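Local coordinates for protein F420-dependent methylenetetrahydromethanopterin dehydrogenase (Methanopyrus kandleri, PDB 1QV9) that catalyses the reversible, coenzyme F420-dependent reduction of methenyl-tetrahydromethanopterin to methylene-tetrahydromethanopterin, a step in methanogenesis from carbon dioxide, at residues P101-K106 with Y116-P121; G126-F131 with V223-E228; L148-V153 with E246-A251. All blocks are in the same frame, centred on the assembly; numbering follows the deposited sequence.

Contact 1 of 3, residues P101-K106 with Y116-P121; sequences PGLKVK and YILVKP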
loop_
_atom_site.group_PDB
_atom_site.type_symbol
_atom_site.label_atom_id
_atom_site.label_comp_id
_atom_site.label_asym_id
_atom_site.label_seq_id
_atom_site.Cartn_x
_atom_site.Cartn_y
_atom_site.Cartn_z
ATOM N N PRO A 101 -4.869 -27.884 -18.320
ATOM C CA PRO A 101 -4.402 -29.149 -18.910
ATOM C C PRO A 101 -5.561 -30.063 -19.348
ATOM O O PRO A 101 -5.385 -30.946 -20.180
ATOM C CB PRO A 101 -3.574 -29.754 -17.784
ATOM C CG PRO A 101 -3.006 -28.536 -17.109
ATOM C CD PRO A 101 -4.177 -27.621 -17.042
ATOM N N GLY A 102 -6.745 -29.875 -18.775
ATOM C CA GLY A 102 -7.896 -30.658 -19.169
ATOM C C GLY A 102 -8.328 -30.385 -20.613
ATOM O O GLY A 102 -9.067 -31.202 -21.175
ATOM N N LEU A 103 -7.905 -29.260 -21.205
ATOM C CA LEU A 103 -8.290 -28.951 -22.595
ATOM C C LEU A 103 -7.899 -30.071 -23.535
ATOM O O LEU A 103 -8.561 -30.298 -24.552
ATOM C CB LEU A 103 -7.643 -27.650 -23.064
ATOM C CG LEU A 103 -8.310 -26.423 -22.447
ATOM C CD1 LEU A 103 -7.423 -25.193 -22.680
ATOM C CD2 LEU A 103 -9.699 -26.234 -23.039
ATOM N N LYS A 104 -6.810 -30.746 -23.200
ATOM C CA LYS A 104 -6.319 -31.874 -23.999
ATOM C C LYS A 104 -7.337 -33.010 -24.146
ATOM O O LYS A 104 -7.301 -33.756 -25.133
ATOM C CB LYS A 104 -5.049 -32.442 -23.362
ATOM C CG LYS A 104 -3.836 -31.526 -23.461
ATOM C CD LYS A 104 -2.672 -32.034 -22.627
ATOM C CE LYS A 104 -2.917 -31.769 -21.137
ATOM N NZ LYS A 104 -1.971 -32.489 -20.274
ATOM N N VAL A 105 -8.239 -33.171 -23.181
ATOM C CA VAL A 105 -9.216 -34.254 -23.254
ATOM C C VAL A 105 -10.666 -33.794 -23.362
ATOM O O VAL A 105 -11.602 -34.506 -23.018
ATOM C CB VAL A 105 -9.034 -35.253 -22.067
ATOM C CG1 VAL A 105 -7.705 -35.961 -22.205
ATOM C CG2 VAL A 105 -9.062 -34.509 -20.712
ATOM N N LYS A 106 -10.845 -32.588 -23.873
ATOM C CA LYS A 106 -12.163 -32.041 -24.052
ATOM C C LYS A 106 -12.977 -32.966 -24.971
ATOM O O LYS A 106 -14.135 -33.283 -24.688
ATOM C CB LYS A 106 -12.035 -30.640 -24.675
ATOM C CG LYS A 106 -13.269 -29.787 -24.570
ATOM C CD LYS A 106 -13.010 -28.346 -25.072
ATOM C CE LYS A 106 -13.076 -28.252 -26.595
ATOM N NZ LYS A 106 -14.357 -28.759 -27.181
ATOM N N TYR A 116 -18.119 -30.450 -18.237
ATOM C CA TYR A 116 -16.839 -29.976 -17.685
ATOM C C TYR A 116 -16.807 -28.484 -17.468
ATOM O O TYR A 116 -17.503 -27.734 -18.133
ATOM C CB TYR A 116 -15.622 -30.345 -18.575
ATOM C CG TYR A 116 -15.701 -29.931 -20.038
ATOM C CD1 TYR A 116 -16.158 -30.838 -20.989
ATOM C CD2 TYR A 116 -15.380 -28.642 -20.453
ATOM C CE1 TYR A 116 -16.298 -30.469 -22.331
ATOM C CE2 TYR A 116 -15.527 -28.258 -21.799
ATOM C CZ TYR A 116 -15.985 -29.188 -22.717
ATOM O OH TYR A 116 -16.130 -28.831 -24.045
ATOM N N ILE A 117 -16.013 -28.062 -16.482
ATOM C CA ILE A 117 -15.788 -26.643 -16.270
ATOM C C ILE A 117 -14.283 -26.619 -16.075
ATOM O O ILE A 117 -13.758 -27.157 -15.088
ATOM C CB ILE A 117 -16.476 -26.064 -15.016
ATOM C CG1 ILE A 117 -17.989 -26.259 -15.159
ATOM C CG2 ILE A 117 -16.136 -24.559 -14.897
ATOM C CD1 ILE A 117 -18.826 -25.788 -13.937
ATOM N N LEU A 118 -13.580 -26.053 -17.055
ATOM C CA LEU A 118 -12.125 -25.975 -16.989
ATOM C C LEU A 118 -11.746 -24.536 -16.657
ATOM O O LEU A 118 -12.075 -23.623 -17.393
ATOM C CB LEU A 118 -11.514 -26.401 -18.322
ATOM C CG LEU A 118 -11.873 -27.854 -18.679
ATOM C CD1 LEU A 118 -11.209 -28.213 -19.999
ATOM C CD2 LEU A 118 -11.359 -28.812 -17.572
ATOM N N VAL A 119 -11.066 -24.328 -15.530
ATOM C CA VAL A 119 -10.716 -22.997 -15.086
ATOM C C VAL A 119 -9.239 -22.746 -15.361
ATOM O O VAL A 119 -8.355 -23.209 -14.610
ATOM C CB VAL A 119 -11.046 -22.877 -13.568
ATOM C CG1 VAL A 119 -10.796 -21.459 -13.069
ATOM C CG2 VAL A 119 -12.519 -23.238 -13.368
ATOM N N LYS A 120 -8.957 -22.004 -16.435
ATOM C CA LYS A 120 -7.553 -21.779 -16.795
ATOM C C LYS A 120 -6.746 -21.013 -15.743
ATOM O O LYS A 120 -5.582 -21.284 -15.518
ATOM C CB LYS A 120 -7.444 -21.129 -18.196
ATOM C CG LYS A 120 -8.148 -21.971 -19.243
ATOM C CD LYS A 120 -7.959 -21.464 -20.687
ATOM C CE LYS A 120 -6.601 -21.889 -21.209
ATOM N NZ LYS A 120 -6.398 -21.459 -22.628
ATOM N N PRO A 121 -7.374 -20.046 -15.057
ATOM C CA PRO A 121 -6.553 -19.355 -14.050
ATOM C C PRO A 121 -6.291 -20.153 -12.746
ATOM O O PRO A 121 -5.561 -19.659 -11.866
ATOM C CB PRO A 121 -7.313 -18.065 -13.747
ATOM C CG PRO A 121 -8.636 -18.170 -14.467
ATOM C CD PRO A 121 -8.535 -19.252 -15.494
#
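Leu118 carries the largest share of this interface, and it does so mainly through one methyl: CD1 lies 3.7 Å from the carbonyl carbon C of Gly102 and meets the backbone at Leu103 as well. The CA atoms of Gly102 and Leu118 are nearest neighbours at 6.7 Å, and a CB on Gly102 would run into Leu118 CD2, so the bare backbone is what lets the leucine come this close. Leu103 divides its two methyls between two partners. Leu103 CD2 packs 3.9 Å from Leu118 CD1, while Leu103 CD1 rests 3.7 Å from Lys120 CE, the lysine chain crossing the leucine at about a right angle. Leu103 also reaches Val182 on strand 180-183.

Tyr116 meets Lys106 at its phenol end. Lys106 CG approaches Tyr116 OH to 3.1 Å and Tyr116 CZ to 3.3 Å, coming obliquely to the ring, a tight fit for aliphatic carbon. The ring is placed there by its first torsion (chi1 53°), which sets CG between the backbone N and the carbonyl carbon. Lys106 then folds back at its last two torsions, and its NZ makes a salt bridge with Glu110 OE2, the same oxygen that is hydrogen-bonded to Tyr116 OH. With a phenylalanine in place of Tyr116, Glu110 would probably lose one of these two partners and Lys106 CG its closest neighbour across the contact.

Strand 94-99, helix 106-111 and the parallel strand 115-119 form a beta-alpha-beta crossover; here its linking 3-10 turn packs against the second strand of the unit, within the alpha/beta domain.

Contact 2 of 3, residues G126-F131 with V223-E228; sequences GARREF and VEQDKE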
loop_
_atom_site.group_PDB
_atom_site.type_symbol
_atom_site.label_atom_id
_atom_site.label_comp_id
_atom_site.label_asym_id
_atom_site.label_seq_id
_atom_site.Cartn_x
_atom_site.Cartn_y
_atom_site.Cartn_z
ATOM N N GLY A 126 3.860 -23.973 -7.122
ATOM C CA GLY A 126 5.299 -24.275 -7.276
ATOM C C GLY A 126 5.708 -25.424 -6.381
ATOM O O GLY A 126 6.457 -25.246 -5.408
ATOM N N ALA A 127 5.272 -26.618 -6.773
ATOM C CA ALA A 127 5.440 -27.815 -5.978
ATOM C C ALA A 127 6.803 -28.508 -5.939
ATOM O O ALA A 127 6.915 -29.681 -6.307
ATOM C CB ALA A 127 4.343 -28.823 -6.358
ATOM N N ARG A 128 7.818 -27.768 -5.510
ATOM C CA ARG A 128 9.151 -28.341 -5.311
ATOM C C ARG A 128 9.359 -28.384 -3.807
ATOM O O ARG A 128 9.078 -27.401 -3.103
ATOM C CB ARG A 128 10.230 -27.473 -5.936
ATOM C CG ARG A 128 10.328 -27.620 -7.445
ATOM C CD ARG A 128 10.957 -28.986 -7.802
ATOM N NE ARG A 128 11.431 -29.001 -9.185
ATOM C CZ ARG A 128 12.154 -29.994 -9.694
ATOM N NH1 ARG A 128 12.562 -29.942 -10.957
ATOM N NH2 ARG A 128 12.463 -31.033 -8.930
ATOM N N ARG A 129 9.864 -29.498 -3.292
ATOM C CA ARG A 129 10.097 -29.657 -1.857
ATOM C C ARG A 129 10.930 -28.550 -1.170
ATOM O O ARG A 129 10.721 -28.226 0.006
ATOM C CB ARG A 129 10.734 -31.055 -1.579
ATOM C CG ARG A 129 10.983 -31.338 -0.124
ATOM C CD ARG A 129 11.484 -32.774 0.130
ATOM N NE ARG A 129 10.435 -33.768 -0.094
ATOM C CZ ARG A 129 10.239 -34.413 -1.241
ATOM N NH1 ARG A 129 9.248 -35.291 -1.351
ATOM N NH2 ARG A 129 11.043 -34.201 -2.275
ATOM N N GLU A 130 11.879 -27.965 -1.890
ATOM C CA GLU A 130 12.723 -26.928 -1.330
ATOM C C GLU A 130 11.992 -25.607 -1.068
ATOM O O GLU A 130 12.516 -24.758 -0.386
ATOM C CB GLU A 130 13.889 -26.621 -2.269
ATOM C CG GLU A 130 14.819 -27.809 -2.556
ATOM C CD GLU A 130 14.425 -28.644 -3.784
ATOM O OE1 GLU A 130 15.346 -29.259 -4.389
ATOM O OE2 GLU A 130 13.227 -28.715 -4.156
ATOM N N PHE A 131 10.781 -25.489 -1.594
ATOM C CA PHE A 131 10.029 -24.235 -1.493
ATOM C C PHE A 131 8.642 -24.437 -0.931
ATOM O O PHE A 131 8.205 -23.687 -0.028
ATOM C CB PHE A 131 9.879 -23.634 -2.892
ATOM C CG PHE A 131 9.011 -22.404 -2.934
ATOM C CD1 PHE A 131 9.455 -21.221 -2.376
ATOM C CD2 PHE A 131 7.747 -22.450 -3.527
ATOM C CE1 PHE A 131 8.656 -20.048 -2.399
ATOM C CE2 PHE A 131 6.947 -21.282 -3.545
ATOM C CZ PHE A 131 7.408 -20.106 -2.992
ATOM N N VAL A 223 10.455 -29.122 -15.997
ATOM C CA VAL A 223 11.471 -28.889 -17.007
ATOM C C VAL A 223 12.856 -28.650 -16.430
ATOM O O VAL A 223 13.788 -29.415 -16.686
ATOM C CB VAL A 223 11.072 -27.708 -17.871
ATOM C CG1 VAL A 223 12.096 -27.511 -18.982
ATOM C CG2 VAL A 223 9.682 -27.947 -18.447
ATOM N N GLU A 224 12.994 -27.584 -15.653
ATOM C CA GLU A 224 14.262 -27.214 -15.030
ATOM C C GLU A 224 14.679 -28.248 -13.988
ATOM O O GLU A 224 13.895 -28.606 -13.114
ATOM C CB GLU A 224 14.110 -25.826 -14.369
ATOM C CG GLU A 224 15.353 -25.282 -13.739
ATOM C CD GLU A 224 16.497 -25.172 -14.733
ATOM O OE1 GLU A 224 17.490 -25.914 -14.578
ATOM O OE2 GLU A 224 16.396 -24.357 -15.671
ATOM N N GLN A 225 15.923 -28.726 -14.076
ATOM C CA GLN A 225 16.415 -29.734 -13.151
ATOM C C GLN A 225 17.523 -29.257 -12.214
ATOM O O GLN A 225 17.900 -29.965 -11.285
ATOM C CB GLN A 225 16.916 -30.947 -13.947
ATOM C CG GLN A 225 15.878 -31.513 -14.882
ATOM C CD GLN A 225 14.709 -32.112 -14.137
ATOM O OE1 GLN A 225 14.895 -32.970 -13.272
ATOM N NE2 GLN A 225 13.495 -31.680 -14.472
ATOM N N ASP A 226 18.047 -28.069 -12.459
ATOM C CA ASP A 226 19.080 -27.502 -11.598
ATOM C C ASP A 226 18.366 -26.724 -10.463
ATOM O O ASP A 226 17.716 -25.725 -10.741
ATOM C CB ASP A 226 19.934 -26.545 -12.409
ATOM C CG ASP A 226 21.023 -25.881 -11.590
ATOM O OD1 ASP A 226 21.781 -25.093 -12.191
ATOM O OD2 ASP A 226 21.139 -26.130 -10.366
ATOM N N LYS A 227 18.507 -27.171 -9.218
ATOM C CA LYS A 227 17.862 -26.504 -8.071
ATOM C C LYS A 227 18.189 -25.011 -7.919
ATOM O O LYS A 227 17.324 -24.230 -7.480
ATOM C CB LYS A 227 18.203 -27.218 -6.758
ATOM C CG LYS A 227 19.685 -27.198 -6.394
ATOM C CD LYS A 227 19.944 -27.574 -4.938
ATOM C CE LYS A 227 19.508 -28.986 -4.615
ATOM N NZ LYS A 227 20.354 -30.041 -5.252
ATOM N N GLU A 228 19.417 -24.602 -8.247
ATOM C CA GLU A 228 19.780 -23.193 -8.130
ATOM C C GLU A 228 18.915 -22.348 -9.053
ATOM O O GLU A 228 18.855 -21.129 -8.911
ATOM C CB GLU A 228 21.256 -22.962 -8.482
ATOM C CG GLU A 228 22.245 -23.552 -7.481
ATOM C CD GLU A 228 23.698 -23.227 -7.824
ATOM O OE1 GLU A 228 24.601 -23.674 -7.079
ATOM O OE2 GLU A 228 23.939 -22.525 -8.838
#
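Arg128 and Glu224 make the one close polar approach between the loop and the helix connection: Arg128 NH1 stands 2.9 Å from the backbone O of Glu224, which lies at the guanidinium edge, near its plane. The chain reaches this point through a bend at chi2 (-73°). Outside the two segments the group is held by NE bonding to Gly220 O and a cation-pi contact with Tyr230. Gln225 NE2 also sits at the guanidinium edge, 4.0 Å from Arg128 NH1, with the amide and guanidinium planes 54° apart.

Glu130 and Lys227 bring opposite charges near each other without contact. Glu130 OE1 and Lys227 NZ are 5.1 Å apart, and the nearest approach is from Glu130 OE1 to Lys227 CE at 4.2 Å. That oxygen is hydrogen-bonded to Tyr230 OH, while Lys227 packs on Asp281 of the second subunit.

Side-chain hydrogen bonds shape the connection itself. Gln225 NE2 donates to Val223 O from above the carbonyl plane. Asp226 N uses the anti lone pair of Glu224 OE1, whose OE2 forms a salt bridge with Arg229 NE. Glu228 N reaches Asp226 OD2 at 3.1 Å from above the carboxylate plane, which makes Asp226 the N-cap of helix 227-257. The connection belongs to a helical hairpin: a short capped turn joins helices 197-223 and 227-257, and the 126-131 loop packs against it at the bundle surface.

Contact 3 of 3, residues L148-V153 with E246-A251; sequences LAATGV and ELADEA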
loop_
_atom_site.group_PDB
_atom_site.type_symbol
_atom_site.label_atom_id
_atom_site.label_comp_id
_atom_site.label_asym_id
_atom_site.label_seq_id
_atom_site.Cartn_x
_atom_site.Cartn_y
_atom_site.Cartn_z
ATOM N N LEU A 148 -9.969 -16.035 -7.606
ATOM C CA LEU A 148 -11.150 -16.672 -8.214
ATOM C C LEU A 148 -12.465 -16.088 -7.695
ATOM O O LEU A 148 -13.462 -16.012 -8.439
ATOM C CB LEU A 148 -11.096 -18.196 -8.011
ATOM C CG LEU A 148 -9.845 -18.829 -8.642
ATOM C CD1 LEU A 148 -9.862 -20.307 -8.393
ATOM C CD2 LEU A 148 -9.836 -18.577 -10.165
ATOM N N ALA A 149 -12.471 -15.640 -6.450
ATOM C CA ALA A 149 -13.699 -15.076 -5.883
ATOM C C ALA A 149 -13.911 -13.647 -6.330
ATOM O O ALA A 149 -14.934 -13.343 -6.956
ATOM C CB ALA A 149 -13.632 -15.158 -4.341
ATOM N N ALA A 150 -12.960 -12.761 -6.048
ATOM C CA ALA A 150 -13.125 -11.344 -6.356
ATOM C C ALA A 150 -13.193 -10.982 -7.834
ATOM O O ALA A 150 -13.692 -9.921 -8.180
ATOM C CB ALA A 150 -12.055 -10.512 -5.607
ATOM N N THR A 151 -12.667 -11.843 -8.709
ATOM C CA THR A 151 -12.768 -11.543 -10.155
ATOM C C THR A 151 -14.126 -11.986 -10.689
ATOM O O THR A 151 -14.504 -11.604 -11.813
ATOM C CB THR A 151 -11.686 -12.280 -10.963
ATOM O OG1 THR A 151 -11.856 -13.688 -10.784
ATOM C CG2 THR A 151 -10.281 -11.785 -10.535
ATOM N N GLY A 152 -14.854 -12.774 -9.898
ATOM C CA GLY A 152 -16.153 -13.252 -10.347
ATOM C C GLY A 152 -16.145 -14.638 -10.956
ATOM O O GLY A 152 -17.202 -15.148 -11.355
ATOM N N VAL A 153 -14.977 -15.293 -11.021
ATOM C CA VAL A 153 -14.936 -16.632 -11.584
ATOM C C VAL A 153 -15.829 -17.607 -10.802
ATOM O O VAL A 153 -16.496 -18.451 -11.401
ATOM C CB VAL A 153 -13.476 -17.193 -11.622
ATOM C CG1 VAL A 153 -13.472 -18.707 -11.914
ATOM C CG2 VAL A 153 -12.688 -16.421 -12.675
ATOM N N GLU A 246 -3.790 -9.097 -5.260
ATOM C CA GLU A 246 -3.862 -7.666 -4.967
ATOM C C GLU A 246 -4.696 -6.952 -6.039
ATOM O O GLU A 246 -5.471 -6.032 -5.740
ATOM C CB GLU A 246 -2.447 -7.087 -4.904
ATOM C CG GLU A 246 -2.347 -5.637 -4.526
ATOM C CD GLU A 246 -0.923 -5.158 -4.696
ATOM O OE1 GLU A 246 -0.028 -5.826 -4.138
ATOM O OE2 GLU A 246 -0.704 -4.151 -5.396
ATOM N N LEU A 247 -4.556 -7.357 -7.304
ATOM C CA LEU A 247 -5.362 -6.745 -8.356
ATOM C C LEU A 247 -6.829 -7.044 -8.131
ATOM O O LEU A 247 -7.668 -6.156 -8.327
ATOM C CB LEU A 247 -4.950 -7.294 -9.744
ATOM C CG LEU A 247 -3.802 -6.577 -10.437
ATOM C CD1 LEU A 247 -3.280 -7.491 -11.557
ATOM C CD2 LEU A 247 -4.277 -5.251 -11.032
ATOM N N ALA A 248 -7.127 -8.287 -7.755
ATOM C CA ALA A 248 -8.520 -8.673 -7.528
ATOM C C ALA A 248 -9.044 -7.857 -6.346
ATOM O O ALA A 248 -10.225 -7.406 -6.351
ATOM C CB ALA A 248 -8.615 -10.173 -7.259
ATOM N N ASP A 249 -8.231 -7.684 -5.308
ATOM C CA ASP A 249 -8.647 -6.860 -4.146
ATOM C C ASP A 249 -8.917 -5.410 -4.603
ATOM O O ASP A 249 -9.902 -4.787 -4.191
ATOM C CB ASP A 249 -7.537 -6.829 -3.069
ATOM C CG ASP A 249 -7.964 -6.055 -1.813
ATOM O OD1 ASP A 249 -8.744 -6.654 -1.057
ATOM O OD2 ASP A 249 -7.544 -4.897 -1.615
ATOM N N GLU A 250 -8.051 -4.861 -5.450
ATOM C CA GLU A 250 -8.244 -3.501 -5.944
ATOM C C GLU A 250 -9.554 -3.379 -6.716
ATOM O O GLU A 250 -10.242 -2.348 -6.619
ATOM C CB GLU A 250 -7.104 -3.083 -6.888
ATOM C CG GLU A 250 -5.841 -2.751 -6.191
ATOM C CD GLU A 250 -4.794 -2.108 -7.125
ATOM O OE1 GLU A 250 -5.073 -1.831 -8.322
ATOM O OE2 GLU A 250 -3.681 -1.875 -6.635
ATOM N N ALA A 251 -9.898 -4.397 -7.490
ATOM C CA ALA A 251 -11.137 -4.350 -8.267
ATOM C C ALA A 251 -12.297 -4.305 -7.304
ATOM O O ALA A 251 -13.240 -3.503 -7.484
ATOM C CB ALA A 251 -11.255 -5.591 -9.161
#
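Ala150 and Ala248 meet methyl to methyl where helix 134-150 packs on helix 227-257, a helix-helix contact of the helix bundle. Ala150 CB is 3.8 Å from Ala248 CB, and Ala150 CB also lies 3.7 Å from Ala248 O, touching backbone as well as side chain. Each methyl is aimed at the opposite segment by its own CB bond, with no torsion to adjust. Because both side chains are this small, the CA atoms of Ala150 and Ala248 come within 5.5 Å.

Ala138 and Ile139 of the second subunit pack on Ala149 and Ala150. Asp249 forms a salt bridge with Arg242 of the second subunit, and Glu250 forms others with Lys243 and Arg242 of the third.

Gly152 is the first residue to leave helical angles, with a positive phi of 97°, where a CB would press on the carbonyl O of Thr151. It is also the N-cap of helix 153-169, so it stands at the junction of the two helices.

Thr151, unlike the two alanines, does not aim its CB straight at helix 227-257, and its rotamer decides which branch arrives there. At chi1 61° OG1 sits between the backbone N and the carbonyl carbon and bonds back to Val147 O, which satisfies the buried hydroxyl within its own helix. The same torsion sets the methyl anti to the carbonyl carbon, where Thr151 CG2 lies 4.0 Å from Ala248 CB.

How the contacts relate
Contact 1 lies in the parallel-sheet domain, and contacts 2 and 3 lie in the helix bundle. Contact 1 closes before either of the others opens. Contacts 2 and 3 both tie the region 126-153 to helix 227-257 and its lead-in, and their segments alternate along the chain. Their centres are about 29 Å apart, at well-separated levels of that helix, and both touch the second subunit. Contact 1 is about 25 Å from contact 2, centre to centre, and about 21 Å from contact 3. Only contacts 1 and 3 touch: Val119 CG1 lies 4.2 Å from Leu148 CD2, linking strand 115-119 to helix 134-150, and also packs on Val153 at the start of helix 153-169.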